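Local structure of acidocalcisomal pyrophosphatase (Trypanosoma cruzi, 5CUV) at residues D252-G256 with V257-Y261; Y400-G403 with N404-I408; F379-G383 with E384-K388; I332-S335 with H336-I340; T59-D62 with L63-G67. The protein probably hydrolyses inorganic pyrophosphate to phosphate with magnesium as cofactor. All blocks are in the same frame, centred on the assembly; numbering follows the deposited sequence.

Contact 1 (D252-G256 with V257-Y261)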
loop_
_atom_site.group_PDB
_atom_site.type_symbol
_atom_site.label_atom_id
_atom_site.label_comp_id
_atom_site.label_asym_id
_atom_site.label_seq_id
_atom_site.Cartn_x
_atom_site.Cartn_y
_atom_site.Cartn_z
ATOM N N ASP A 252 35.295 -8.616 -0.561
ATOM C CA ASP A 252 36.012 -9.866 -0.478
ATOM C C ASP A 252 36.912 -9.935 -1.686
ATOM O O ASP A 252 36.456 -10.184 -2.816
ATOM C CB ASP A 252 35.072 -11.050 -0.484
ATOM C CG ASP A 252 35.802 -12.363 -0.242
ATOM O OD1 ASP A 252 36.978 -12.334 0.204
ATOM O OD2 ASP A 252 35.194 -13.429 -0.487
ATOM N N ILE A 253 38.192 -9.672 -1.429
ATOM C CA ILE A 253 39.218 -9.689 -2.446
ATOM C C ILE A 253 40.203 -10.764 -2.056
ATOM O O ILE A 253 40.625 -10.842 -0.906
ATOM C CB ILE A 253 39.983 -8.372 -2.483
ATOM C CG1 ILE A 253 39.029 -7.181 -2.365
ATOM C CG2 ILE A 253 40.773 -8.306 -3.751
ATOM C CD1 ILE A 253 37.995 -7.100 -3.498
ATOM N N LYS A 254 40.545 -11.613 -3.007
ATOM C CA LYS A 254 41.511 -12.670 -2.780
ATOM C C LYS A 254 42.531 -12.491 -3.925
ATOM O O LYS A 254 42.162 -12.237 -5.085
ATOM C CB LYS A 254 40.829 -14.033 -2.828
ATOM C CG LYS A 254 41.601 -15.106 -2.122
ATOM C CD LYS A 254 40.969 -16.454 -2.433
ATOM C CE LYS A 254 41.731 -17.654 -1.786
ATOM N NZ LYS A 254 41.096 -18.970 -2.170
ATOM N N ASN A 255 43.813 -12.575 -3.586
ATOM C CA ASN A 255 44.878 -12.369 -4.575
ATOM C C ASN A 255 44.652 -11.087 -5.455
ATOM O O ASN A 255 44.988 -11.054 -6.643
ATOM C CB ASN A 255 45.063 -13.637 -5.419
ATOM C CG ASN A 255 45.118 -14.914 -4.540
ATOM O OD1 ASN A 255 45.943 -15.024 -3.610
ATOM N ND2 ASN A 255 44.233 -15.872 -4.820
ATOM N N GLY A 256 44.101 -10.038 -4.829
ATOM C CA GLY A 256 43.874 -8.792 -5.526
ATOM C C GLY A 256 42.694 -8.771 -6.498
ATOM O O GLY A 256 42.427 -7.787 -7.185
ATOM N N VAL A 257 41.954 -9.858 -6.560
ATOM C CA VAL A 257 40.823 -9.908 -7.470
ATOM C C VAL A 257 39.561 -10.043 -6.632
ATOM O O VAL A 257 39.395 -10.981 -5.860
ATOM C CB VAL A 257 41.020 -11.082 -8.393
ATOM C CG1 VAL A 257 39.915 -11.179 -9.416
ATOM C CG2 VAL A 257 42.336 -10.930 -9.035
ATOM N N PRO A 258 38.675 -9.074 -6.731
ATOM C CA PRO A 258 37.420 -9.138 -5.953
ATOM C C PRO A 258 36.671 -10.422 -6.212
ATOM O O PRO A 258 36.711 -10.914 -7.313
ATOM C CB PRO A 258 36.614 -7.920 -6.459
ATOM C CG PRO A 258 37.119 -7.743 -7.866
ATOM C CD PRO A 258 38.646 -7.964 -7.694
ATOM N N ARG A 259 35.978 -10.938 -5.204
ATOM C CA ARG A 259 35.175 -12.176 -5.323
ATOM C C ARG A 259 33.718 -11.934 -5.629
ATOM O O ARG A 259 33.162 -10.904 -5.264
ATOM C CB ARG A 259 35.245 -12.998 -4.044
ATOM C CG ARG A 259 36.544 -13.688 -3.857
ATOM C CD ARG A 259 36.685 -14.642 -4.970
ATOM N NE ARG A 259 37.800 -15.529 -4.710
ATOM C CZ ARG A 259 38.020 -16.686 -5.328
ATOM N NH1 ARG A 259 39.104 -17.380 -4.974
ATOM N NH2 ARG A 259 37.181 -17.157 -6.273
ATOM N N PHE A 260 33.094 -12.920 -6.262
ATOM C CA PHE A 260 31.698 -12.835 -6.682
ATOM C C PHE A 260 30.945 -14.128 -6.548
ATOM O O PHE A 260 31.566 -15.167 -6.618
ATOM C CB PHE A 260 31.629 -12.451 -8.163
ATOM C CG PHE A 260 32.142 -11.104 -8.451
ATOM C CD1 PHE A 260 31.287 -9.990 -8.393
ATOM C CD2 PHE A 260 33.469 -10.925 -8.842
ATOM C CE1 PHE A 260 31.722 -8.715 -8.728
ATOM C CE2 PHE A 260 33.937 -9.609 -9.194
ATOM C CZ PHE A 260 33.044 -8.516 -9.134
ATOM N N TYR A 261 29.616 -14.086 -6.373
ATOM C CA TYR A 261 28.848 -15.351 -6.374
ATOM C C TYR A 261 28.709 -15.697 -7.851
ATOM O O TYR A 261 28.117 -14.919 -8.592
ATOM C CB TYR A 261 27.458 -15.177 -5.776
ATOM C CG TYR A 261 27.486 -15.176 -4.278
ATOM C CD1 TYR A 261 27.917 -16.291 -3.602
ATOM C CD2 TYR A 261 27.042 -14.085 -3.533
ATOM C CE1 TYR A 261 27.911 -16.353 -2.213
ATOM C CE2 TYR A 261 27.022 -14.119 -2.125
ATOM C CZ TYR A 261 27.467 -15.264 -1.476
ATOM O OH TYR A 261 27.570 -15.359 -0.105
#
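K254 and V257 close a beta hairpin with a two-residue loop, bonded in both directions: V257 N gives to K254 O at 2.8 Å, K254 N to V257 O at 3.1 Å. The type I' turn needs positive phi at N255 and G256, which asparagine and glycine adopt most readily. The N255 amide bonds to W139 and E76 of the second subunit. On the face away from K254, I253 CD1 rests on P258 CB at 3.4 Å. R259 crosses to the first strand: its backbone N gives to D252 O, and its CB and CG methylenes rest against the carboxylate, each 3.6 Å from D252 OD2. A bend at chi2 (-63°) swings NE toward K254 CB. At the tip, K254 NZ lies 3.8 Å from R259 NH1, two like charges; a long, weak ion pair of NH2 with D69 of the second subunit may ease this. Extended K254 brings CD to the guanidinium edge, in its plane, 3.3 Å from R259 NH1.

Contact 2 (Y400-G403 with N404-I408)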
loop_
_atom_site.group_PDB
_atom_site.type_symbol
_atom_site.label_atom_id
_atom_site.label_comp_id
_atom_site.label_asym_id
_atom_site.label_seq_id
_atom_site.Cartn_x
_atom_site.Cartn_y
_atom_site.Cartn_z
ATOM N N TYR A 400 23.043 -13.726 23.151
ATOM C CA TYR A 400 23.668 -14.165 24.367
ATOM C C TYR A 400 25.170 -14.492 24.128
ATOM O O TYR A 400 26.031 -13.932 24.827
ATOM C CB TYR A 400 22.887 -15.371 24.965
ATOM C CG TYR A 400 23.625 -15.970 26.156
ATOM C CD1 TYR A 400 23.385 -15.501 27.455
ATOM C CD2 TYR A 400 24.666 -16.919 25.962
ATOM C CE1 TYR A 400 24.153 -15.943 28.526
ATOM C CE2 TYR A 400 25.435 -17.358 27.007
ATOM C CZ TYR A 400 25.184 -16.868 28.301
ATOM O OH TYR A 400 25.993 -17.267 29.380
HETATM N N MSE A 401 25.480 -15.371 23.148
HETATM C CA MSE A 401 26.861 -15.708 22.845
HETATM C C MSE A 401 27.660 -14.502 22.414
HETATM O O MSE A 401 28.840 -14.391 22.683
HETATM C CB MSE A 401 26.903 -16.725 21.705
HETATM C CG MSE A 401 26.339 -18.085 22.081
HETATM SE SE MSE A 401 26.462 -19.406 20.696
HETATM C CE MSE A 401 25.005 -18.766 19.570
ATOM N N TRP A 402 27.040 -13.567 21.732
ATOM C CA TRP A 402 27.791 -12.366 21.384
ATOM C C TRP A 402 28.118 -11.648 22.685
ATOM O O TRP A 402 29.185 -11.053 22.820
ATOM C CB TRP A 402 27.013 -11.382 20.516
ATOM C CG TRP A 402 27.613 -10.070 20.468
ATOM C CD1 TRP A 402 28.588 -9.682 19.662
ATOM C CD2 TRP A 402 27.231 -8.927 21.244
ATOM N NE1 TRP A 402 28.862 -8.345 19.856
ATOM C CE2 TRP A 402 28.039 -7.860 20.831
ATOM C CE3 TRP A 402 26.270 -8.702 22.250
ATOM C CZ2 TRP A 402 27.930 -6.576 21.373
ATOM C CZ3 TRP A 402 26.159 -7.408 22.798
ATOM C CH2 TRP A 402 26.984 -6.365 22.354
ATOM N N GLY A 403 27.175 -11.692 23.622
ATOM C CA GLY A 403 27.353 -10.981 24.862
ATOM C C GLY A 403 28.478 -11.571 25.669
ATOM O O GLY A 403 29.301 -10.849 26.270
ATOM N N ASN A 404 28.530 -12.898 25.672
ATOM C CA ASN A 404 29.529 -13.566 26.465
ATOM C C ASN A 404 30.874 -13.484 25.755
ATOM O O ASN A 404 31.932 -13.566 26.363
ATOM C CB ASN A 404 29.022 -14.980 26.789
ATOM C CG ASN A 404 30.045 -16.051 26.536
ATOM O OD1 ASN A 404 30.937 -16.289 27.379
ATOM N ND2 ASN A 404 29.933 -16.722 25.368
ATOM N N LEU A 405 30.833 -13.244 24.457
ATOM C CA LEU A 405 32.076 -13.095 23.709
ATOM C C LEU A 405 32.691 -11.778 24.149
ATOM O O LEU A 405 33.901 -11.602 24.167
ATOM C CB LEU A 405 31.794 -13.069 22.210
ATOM C CG LEU A 405 32.978 -12.649 21.356
ATOM C CD1 LEU A 405 34.227 -13.228 21.879
ATOM C CD2 LEU A 405 32.799 -13.140 19.978
ATOM N N ARG A 406 31.825 -10.847 24.519
ATOM C CA ARG A 406 32.304 -9.557 24.977
ATOM C C ARG A 406 32.921 -9.708 26.328
ATOM O O ARG A 406 34.048 -9.309 26.503
ATOM C CB ARG A 406 31.183 -8.556 25.061
ATOM C CG ARG A 406 30.553 -8.368 23.761
ATOM C CD ARG A 406 30.365 -6.939 23.567
ATOM N NE ARG A 406 31.544 -6.328 22.990
ATOM C CZ ARG A 406 31.706 -5.017 22.951
ATOM N NH1 ARG A 406 30.760 -4.222 23.473
ATOM N NH2 ARG A 406 32.789 -4.511 22.372
ATOM N N LYS A 407 32.189 -10.307 27.265
ATOM C CA LYS A 407 32.667 -10.495 28.640
ATOM C C LYS A 407 34.093 -11.015 28.689
ATOM O O LYS A 407 34.974 -10.365 29.233
ATOM C CB LYS A 407 31.795 -11.491 29.412
ATOM C CG LYS A 407 30.373 -11.057 29.782
ATOM C CD LYS A 407 29.595 -12.224 30.414
ATOM C CE LYS A 407 28.121 -11.925 30.482
ATOM N NZ LYS A 407 27.614 -11.683 29.102
ATOM N N ILE A 408 34.312 -12.198 28.128
ATOM C CA ILE A 408 35.633 -12.826 28.114
ATOM C C ILE A 408 36.770 -11.897 27.705
ATOM O O ILE A 408 37.769 -11.759 28.416
ATOM C CB ILE A 408 35.658 -14.046 27.159
ATOM C CG1 ILE A 408 34.829 -15.180 27.753
ATOM C CG2 ILE A 408 37.079 -14.499 26.902
ATOM C CD1 ILE A 408 34.802 -16.440 26.907
#
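Y400 and N404 begin a ladder of backbone bonds, Y400 O accepting from N404 N at 2.8 Å. One residue on, M401, present as selenomethionine, turns away from N404-I408 and packs on V283 and F284, while its carbonyl O takes L405 N at 2.9 Å. The next residue, W402, carries the main side-chain contact. Both segments belong to the C-terminal helix 388-412, so W402 and R406, about one turn apart, leave the same side and run alongside each other. A chi1 of 165° carries the indole beside its own carbonyl carbon, where it can receive the arginine's aliphatic part over one face: R406 CD lies 3.3 Å from W402 CZ2, offset toward the rim, and R406 CG makes a CH-pi contact, 4.0 Å from the six-ring centroid. The guanidinium is tilted 20° from the ring plane; its nitrogens reach M154 and S156 of the second subunit by weak hydrogen bonds, whereas W402 NE1 pairs with H202. Last, G403 offers its carbonyl to several donors. K407 N bonds G403 O at 3.1 Å, R406 N only weakly. K407 folds back, its last torsion bent to 59°, and NZ reaches G403 O weakly at 3.4 Å, alongside a residue with no side chain.

Contact 3 (F379-G383 with E384-K388)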
loop_
_atom_site.group_PDB
_atom_site.type_symbol
_atom_site.label_atom_id
_atom_site.label_comp_id
_atom_site.label_asym_id
_atom_site.label_seq_id
_atom_site.Cartn_x
_atom_site.Cartn_y
_atom_site.Cartn_z
ATOM N N PHE A 379 20.198 -29.167 4.800
ATOM C CA PHE A 379 19.516 -28.322 5.799
ATOM C C PHE A 379 19.006 -29.142 6.999
ATOM O O PHE A 379 18.596 -30.306 6.845
ATOM C CB PHE A 379 18.262 -27.644 5.210
ATOM C CG PHE A 379 18.519 -26.861 3.992
ATOM C CD1 PHE A 379 18.773 -27.510 2.777
ATOM C CD2 PHE A 379 18.665 -25.479 4.070
ATOM C CE1 PHE A 379 19.189 -26.791 1.647
ATOM C CE2 PHE A 379 19.081 -24.735 2.951
ATOM C CZ PHE A 379 19.348 -25.398 1.729
ATOM N N VAL A 380 18.981 -28.518 8.178
ATOM C CA VAL A 380 18.405 -29.161 9.342
ATOM C C VAL A 380 16.906 -28.994 9.189
ATOM O O VAL A 380 16.461 -28.316 8.252
ATOM C CB VAL A 380 18.785 -28.469 10.578
ATOM C CG1 VAL A 380 20.298 -28.626 10.783
ATOM C CG2 VAL A 380 18.293 -27.006 10.497
ATOM N N PHE A 381 16.119 -29.615 10.072
ATOM C CA PHE A 381 14.648 -29.540 10.010
ATOM C C PHE A 381 14.054 -29.772 8.650
ATOM O O PHE A 381 13.049 -29.155 8.289
ATOM C CB PHE A 381 14.139 -28.199 10.505
ATOM C CG PHE A 381 14.416 -27.959 11.939
ATOM C CD1 PHE A 381 15.611 -27.432 12.334
ATOM C CD2 PHE A 381 13.514 -28.326 12.887
ATOM C CE1 PHE A 381 15.908 -27.279 13.677
ATOM C CE2 PHE A 381 13.793 -28.174 14.234
ATOM C CZ PHE A 381 14.998 -27.651 14.622
ATOM N N ASN A 382 14.672 -30.660 7.887
ATOM C CA ASN A 382 14.148 -30.996 6.574
ATOM C C ASN A 382 14.019 -29.809 5.647
ATOM O O ASN A 382 13.103 -29.769 4.818
ATOM C CB ASN A 382 12.782 -31.694 6.714
ATOM C CG ASN A 382 12.868 -33.014 7.534
ATOM O OD1 ASN A 382 12.813 -32.996 8.787
ATOM N ND2 ASN A 382 13.032 -34.151 6.831
ATOM N N GLY A 383 14.929 -28.841 5.777
ATOM C CA GLY A 383 14.857 -27.674 4.911
ATOM C C GLY A 383 13.590 -26.833 5.016
ATOM O O GLY A 383 13.359 -25.977 4.162
ATOM N N GLU A 384 12.759 -27.056 6.035
ATOM C CA GLU A 384 11.548 -26.276 6.181
ATOM C C GLU A 384 11.886 -24.977 6.867
ATOM O O GLU A 384 12.860 -24.900 7.626
ATOM C CB GLU A 384 10.489 -27.052 6.949
ATOM C CG GLU A 384 10.691 -27.226 8.442
ATOM C CD GLU A 384 10.162 -28.615 9.006
ATOM O OE1 GLU A 384 9.368 -29.326 8.288
ATOM O OE2 GLU A 384 10.560 -28.970 10.176
ATOM N N PHE A 385 11.098 -23.941 6.582
ATOM C CA PHE A 385 11.341 -22.614 7.153
ATOM C C PHE A 385 10.699 -22.540 8.504
ATOM O O PHE A 385 9.501 -22.601 8.574
ATOM C CB PHE A 385 10.723 -21.547 6.259
ATOM C CG PHE A 385 11.548 -21.195 5.084
ATOM C CD1 PHE A 385 12.530 -20.244 5.185
ATOM C CD2 PHE A 385 11.326 -21.812 3.854
ATOM C CE1 PHE A 385 13.300 -19.891 4.044
ATOM C CE2 PHE A 385 12.078 -21.488 2.696
ATOM C CZ PHE A 385 13.064 -20.526 2.786
ATOM N N LYS A 386 11.463 -22.413 9.572
ATOM C CA LYS A 386 10.842 -22.366 10.878
ATOM C C LYS A 386 10.169 -21.024 11.069
ATOM O O LYS A 386 10.564 -20.070 10.475
ATOM C CB LYS A 386 11.902 -22.613 11.964
ATOM C CG LYS A 386 12.741 -23.909 11.761
ATOM C CD LYS A 386 11.914 -25.171 11.974
ATOM C CE LYS A 386 11.676 -25.402 13.476
ATOM N NZ LYS A 386 10.824 -26.608 13.757
ATOM N N ASP A 387 9.160 -20.953 11.913
ATOM C CA ASP A 387 8.406 -19.696 12.186
ATOM C C ASP A 387 9.119 -18.696 13.093
ATOM O O ASP A 387 10.115 -19.034 13.685
ATOM C CB ASP A 387 7.104 -20.017 12.853
ATOM C CG ASP A 387 7.332 -20.833 14.075
ATOM O OD1 ASP A 387 7.954 -20.310 15.028
ATOM O OD2 ASP A 387 6.935 -22.018 14.045
ATOM N N LYS A 388 8.560 -17.492 13.229
ATOM C CA LYS A 388 9.190 -16.432 14.004
ATOM C C LYS A 388 9.558 -16.671 15.472
ATOM O O LYS A 388 10.588 -16.154 15.945
ATOM C CB LYS A 388 8.387 -15.137 13.889
ATOM C CG LYS A 388 7.207 -15.064 14.746
ATOM C CD LYS A 388 6.372 -13.834 14.367
ATOM C CE LYS A 388 4.958 -13.836 14.965
ATOM N NZ LYS A 388 4.311 -12.521 14.701
#
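F381 and E384 are joined by the backbone bond that closes a left-handed turn between helix 357-367 and the short strand 386-387, which pairs with strand 310-323: E384 N gives to F381 O at 3.1 Å. A bond of the same span, G383 N to V380 O, precedes it. F381, N382 and G383 all have positive phi, easy for glycine and tolerated by asparagine. The aromatic contact is made by F381 and K386, which cross at about a right angle. Bends at chi2 and chi3 (-69° and -76°) lay K386 CD and CE over one ring face, CE making a CH-pi contact 3.9 Å from the F381 centroid; NZ comes to the CD2 side. F390 meets both residues, edge-to-face with F381 and by cation-pi with K386. Charge enters through E384, whose OE2 comes to the F381 ring edge. OE2 also lies 3.1 Å from F381 O, two acceptors, an unfavourable approach that the nearby lysine may offset; its ammonium, near the ring's rim, may gain weakly from the ring, as the carboxylate may from the edge.

Contact 4 (I332-S335 with H336-I340). With MLT (D-malate), chain C.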
loop_
_atom_site.group_PDB
_atom_site.type_symbol
_atom_site.label_atom_id
_atom_site.label_comp_id
_atom_site.label_asym_id
_atom_site.label_seq_id
_atom_site.Cartn_x
_atom_site.Cartn_y
_atom_site.Cartn_z
ATOM N N ILE A 332 15.051 -15.009 8.052
ATOM C CA ILE A 332 14.236 -14.431 6.990
ATOM C C ILE A 332 13.507 -13.262 7.629
ATOM O O ILE A 332 12.791 -13.447 8.601
ATOM C CB ILE A 332 13.169 -15.421 6.475
ATOM C CG1 ILE A 332 13.812 -16.766 6.153
ATOM C CG2 ILE A 332 12.483 -14.841 5.295
ATOM C CD1 ILE A 332 14.868 -16.650 5.087
ATOM N N CYS A 333 13.676 -12.075 7.078
ATOM C CA CYS A 333 13.062 -10.904 7.631
ATOM C C CYS A 333 12.620 -9.957 6.512
ATOM O O CYS A 333 12.942 -10.194 5.333
ATOM C CB CYS A 333 14.072 -10.180 8.514
ATOM S SG CYS A 333 15.489 -9.503 7.593
ATOM N N ILE A 334 11.890 -8.893 6.884
ATOM C CA ILE A 334 11.449 -7.915 5.924
ATOM C C ILE A 334 11.529 -6.532 6.539
ATOM O O ILE A 334 11.216 -6.330 7.702
ATOM C CB ILE A 334 9.967 -8.169 5.413
ATOM C CG1 ILE A 334 9.647 -7.135 4.305
ATOM C CG2 ILE A 334 8.910 -8.121 6.592
ATOM C CD1 ILE A 334 8.315 -7.230 3.763
ATOM N N SER A 335 11.982 -5.568 5.755
ATOM C CA SER A 335 12.062 -4.217 6.220
ATOM C C SER A 335 10.679 -3.635 6.656
ATOM O O SER A 335 9.710 -3.748 5.931
ATOM C CB SER A 335 12.631 -3.415 5.088
ATOM O OG SER A 335 12.264 -2.071 5.196
ATOM N N HIS A 336 10.608 -3.026 7.841
ATOM C CA HIS A 336 9.403 -2.375 8.353
ATOM C C HIS A 336 8.894 -1.279 7.395
ATOM O O HIS A 336 7.707 -0.873 7.422
ATOM C CB HIS A 336 9.679 -1.737 9.723
ATOM C CG HIS A 336 9.447 -2.666 10.874
ATOM N ND1 HIS A 336 8.188 -3.143 11.193
ATOM C CD2 HIS A 336 10.322 -3.332 11.673
ATOM C CE1 HIS A 336 8.300 -4.078 12.123
ATOM N NE2 HIS A 336 9.586 -4.214 12.428
ATOM N N ASN A 337 9.779 -0.807 6.525
ATOM C CA ASN A 337 9.334 0.185 5.581
ATOM C C ASN A 337 8.767 -0.349 4.252
ATOM O O ASN A 337 8.355 0.412 3.391
ATOM C CB ASN A 337 10.425 1.196 5.313
ATOM C CG ASN A 337 9.844 2.592 5.199
ATOM O OD1 ASN A 337 9.323 3.144 6.221
ATOM N ND2 ASN A 337 9.872 3.174 3.972
ATOM N N ASP A 338 8.729 -1.658 4.088
ATOM C CA ASP A 338 8.188 -2.217 2.862
ATOM C C ASP A 338 6.648 -2.089 2.924
ATOM O O ASP A 338 6.047 -2.192 4.006
ATOM C CB ASP A 338 8.578 -3.675 2.717
ATOM C CG ASP A 338 8.304 -4.212 1.330
ATOM O OD1 ASP A 338 9.171 -3.998 0.462
ATOM O OD2 ASP A 338 7.225 -4.838 1.091
ATOM N N PRO A 339 5.994 -1.857 1.763
ATOM C CA PRO A 339 4.535 -1.719 1.744
ATOM C C PRO A 339 3.750 -2.919 2.250
ATOM O O PRO A 339 2.631 -2.734 2.678
ATOM C CB PRO A 339 4.228 -1.417 0.284
ATOM C CG PRO A 339 5.472 -0.773 -0.170
ATOM C CD PRO A 339 6.555 -1.581 0.432
ATOM N N ILE A 340 4.287 -4.139 2.187
ATOM C CA ILE A 340 3.499 -5.262 2.692
ATOM C C ILE A 340 3.860 -5.771 4.094
ATOM O O ILE A 340 3.222 -6.653 4.624
ATOM C CB ILE A 340 3.488 -6.505 1.722
ATOM C CG1 ILE A 340 4.880 -6.995 1.439
ATOM C CG2 ILE A 340 2.779 -6.187 0.462
ATOM C CD1 ILE A 340 4.830 -8.466 1.103
HETATM C C1 MLT C . 7.717 -3.448 17.009
HETATM O O1 MLT C . 7.806 -2.245 17.273
HETATM O O2 MLT C . 8.152 -4.270 17.804
HETATM C C2 MLT C . 7.076 -3.910 15.706
HETATM O O3 MLT C . 6.601 -2.825 14.896
HETATM C C3 MLT C . 5.974 -4.961 15.975
HETATM C C4 MLT C . 5.277 -5.386 14.674
HETATM O O4 MLT C . 5.584 -4.893 13.612
HETATM O O5 MLT C . 4.303 -6.309 14.703
#
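The H336 imidazole, following directly on S335, meets bound D-malate at its edge: H336 CE1 lies 3.2 Å from malate O4, near the ring plane. H336 NE2 is hydrogen-bonded to N222 O, which fixes the ring's rotation, while R223 and K314 also touch the side chain; N222 N and R223 NH1 bind the malate itself. The D338 carboxylate uses both oxygens: OD2 takes I340 N at 3.2 Å on its anti side, 31° out of the plane, an Asx turn, and OD1 takes M302 N of the same chain. S335 opens a type I turn ending at D338, D338 N giving to S335 O at 3.0 Å. S335 OG also accepts N337 N at 3.1 Å, an ST turn, possible because serine's hydroxyl is one carbon from the backbone. I334 CD1 reaches to the turn, 3.7 Å from D338 CB. The turn ends strand 326-335, which lies between strands 296-299 and 310-323, and leads toward helix 350-353; M302 of the third subunit packs on D338 and I340.

Contact 5 (T59-D62 with L63-G67)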
loop_
_atom_site.group_PDB
_atom_site.type_symbol
_atom_site.label_atom_id
_atom_site.label_comp_id
_atom_site.label_asym_id
_atom_site.label_seq_id
_atom_site.Cartn_x
_atom_site.Cartn_y
_atom_site.Cartn_z
ATOM N N THR A 59 -35.145 7.805 22.528
ATOM C CA THR A 59 -34.558 7.579 23.839
ATOM C C THR A 59 -33.864 8.846 24.285
ATOM O O THR A 59 -33.566 9.711 23.477
ATOM C CB THR A 59 -33.437 6.525 23.805
ATOM O OG1 THR A 59 -32.309 7.075 23.096
ATOM C CG2 THR A 59 -33.919 5.206 23.143
ATOM N N GLU A 60 -33.566 8.955 25.569
ATOM C CA GLU A 60 -32.856 10.128 26.047
ATOM C C GLU A 60 -31.445 10.170 25.418
ATOM O O GLU A 60 -30.932 11.245 25.036
ATOM C CB GLU A 60 -32.672 10.088 27.563
ATOM C CG GLU A 60 -33.923 9.935 28.405
ATOM C CD GLU A 60 -33.612 10.125 29.886
ATOM O OE1 GLU A 60 -34.544 10.451 30.609
ATOM O OE2 GLU A 60 -32.451 9.958 30.340
ATOM N N PHE A 61 -30.799 9.009 25.342
ATOM C CA PHE A 61 -29.460 8.990 24.775
ATOM C C PHE A 61 -29.486 9.650 23.442
ATOM O O PHE A 61 -28.676 10.503 23.164
ATOM C CB PHE A 61 -28.903 7.588 24.585
ATOM C CG PHE A 61 -27.504 7.594 24.127
ATOM C CD1 PHE A 61 -26.484 7.841 25.027
ATOM C CD2 PHE A 61 -27.204 7.548 22.750
ATOM C CE1 PHE A 61 -25.175 8.063 24.601
ATOM C CE2 PHE A 61 -25.871 7.781 22.272
ATOM C CZ PHE A 61 -24.856 8.044 23.215
ATOM N N ASP A 62 -30.435 9.239 22.630
ATOM C CA ASP A 62 -30.591 9.758 21.283
ATOM C C ASP A 62 -30.892 11.241 21.197
ATOM O O ASP A 62 -30.443 11.923 20.259
ATOM C CB ASP A 62 -31.694 8.986 20.554
ATOM C CG ASP A 62 -31.207 7.667 19.987
ATOM O OD1 ASP A 62 -30.010 7.338 20.149
ATOM O OD2 ASP A 62 -32.026 6.949 19.377
ATOM N N LEU A 63 -31.683 11.712 22.162
ATOM C CA LEU A 63 -32.087 13.090 22.235
ATOM C C LEU A 63 -30.891 13.915 22.674
ATOM O O LEU A 63 -30.615 14.953 22.065
ATOM C CB LEU A 63 -33.275 13.246 23.188
ATOM C CG LEU A 63 -33.661 14.693 23.591
ATOM C CD1 LEU A 63 -33.836 15.534 22.334
ATOM C CD2 LEU A 63 -34.942 14.732 24.434
ATOM N N VAL A 64 -30.162 13.498 23.706
ATOM C CA VAL A 64 -29.002 14.308 24.069
ATOM C C VAL A 64 -27.829 14.202 23.037
ATOM O O VAL A 64 -27.111 15.165 22.798
ATOM C CB VAL A 64 -28.444 13.947 25.479
ATOM C CG1 VAL A 64 -27.960 12.484 25.513
ATOM C CG2 VAL A 64 -27.295 14.869 25.815
ATOM N N ALA A 65 -27.645 13.031 22.440
ATOM C CA ALA A 65 -26.570 12.810 21.473
ATOM C C ALA A 65 -26.779 13.491 20.131
ATOM O O ALA A 65 -25.922 14.213 19.672
ATOM C CB ALA A 65 -26.364 11.294 21.248
ATOM N N TYR A 66 -27.938 13.279 19.537
ATOM C CA TYR A 66 -28.230 13.815 18.227
ATOM C C TYR A 66 -29.275 14.911 18.070
ATOM O O TYR A 66 -29.425 15.439 16.983
ATOM C CB TYR A 66 -28.619 12.659 17.325
ATOM C CG TYR A 66 -27.708 11.508 17.540
ATOM C CD1 TYR A 66 -26.328 11.611 17.257
ATOM C CD2 TYR A 66 -28.202 10.295 18.049
ATOM C CE1 TYR A 66 -25.445 10.509 17.479
ATOM C CE2 TYR A 66 -27.353 9.211 18.260
ATOM C CZ TYR A 66 -25.981 9.323 17.969
ATOM O OH TYR A 66 -25.219 8.226 18.122
ATOM N N GLY A 67 -30.027 15.218 19.125
ATOM C CA GLY A 67 -31.011 16.271 19.038
ATOM C C GLY A 67 -30.203 17.537 18.984
ATOM O O GLY A 67 -29.239 17.660 19.752
#
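F61 and A65 pack one turn apart on the short helix 60-66, which is N-capped by T59: T59 OG1 accepts D62 N at 2.9 Å, the role a small hydroxyl residue plays at a helix start. The tight side is that of the F61 and Y66 rings. A chi1 of -175° swings the F61 ring along the helix, and CE2 comes 3.7 Å from A65 CB. That methyl also lies over the centre of the Y66 ring, 3.6 Å above its plane; small alanine thus touches both rings. Y177 of the second subunit meets F61 as well. The looser side holds partly exposed T59 and L63. L63 touches the first segment by its CB, 3.6 Å from T59 O, while its branched end leads away toward E52 and V58. E60 is held within its own chain by R82, L50 and I36, whereas the fourth subunit meets D62 OD1 with R366, a salt bridge, and Y66 OH with E363. Within the helix, D62 OD1 sits 3.8 Å from Y66 CE2, with carboxylate and ring planes 52° apart.

Contact 5 is the buried one, a capped helix some of whose polar ends are met by other subunits; contacts 2 and 3 lie at the surface, and contacts 1 and 4 are partly buried. Contacts 3 and 4 reach the same mixed sheet and touch, F385 CE1 lying 3.7 Å from I332 CD1, and strand 386-387 of contact 3 runs straight into the helix of contact 2. Only contact 4 holds a residue of the malate pocket. In both contacts 2 and 3 the aliphatic part of a basic side chain lies over an aromatic face, whereas in contact 1 an arginine meets a lysine. Contacts 1 and 5, centres about 77 Å apart within a chain, meet between subunits: V64 packs on V257 of the second subunit.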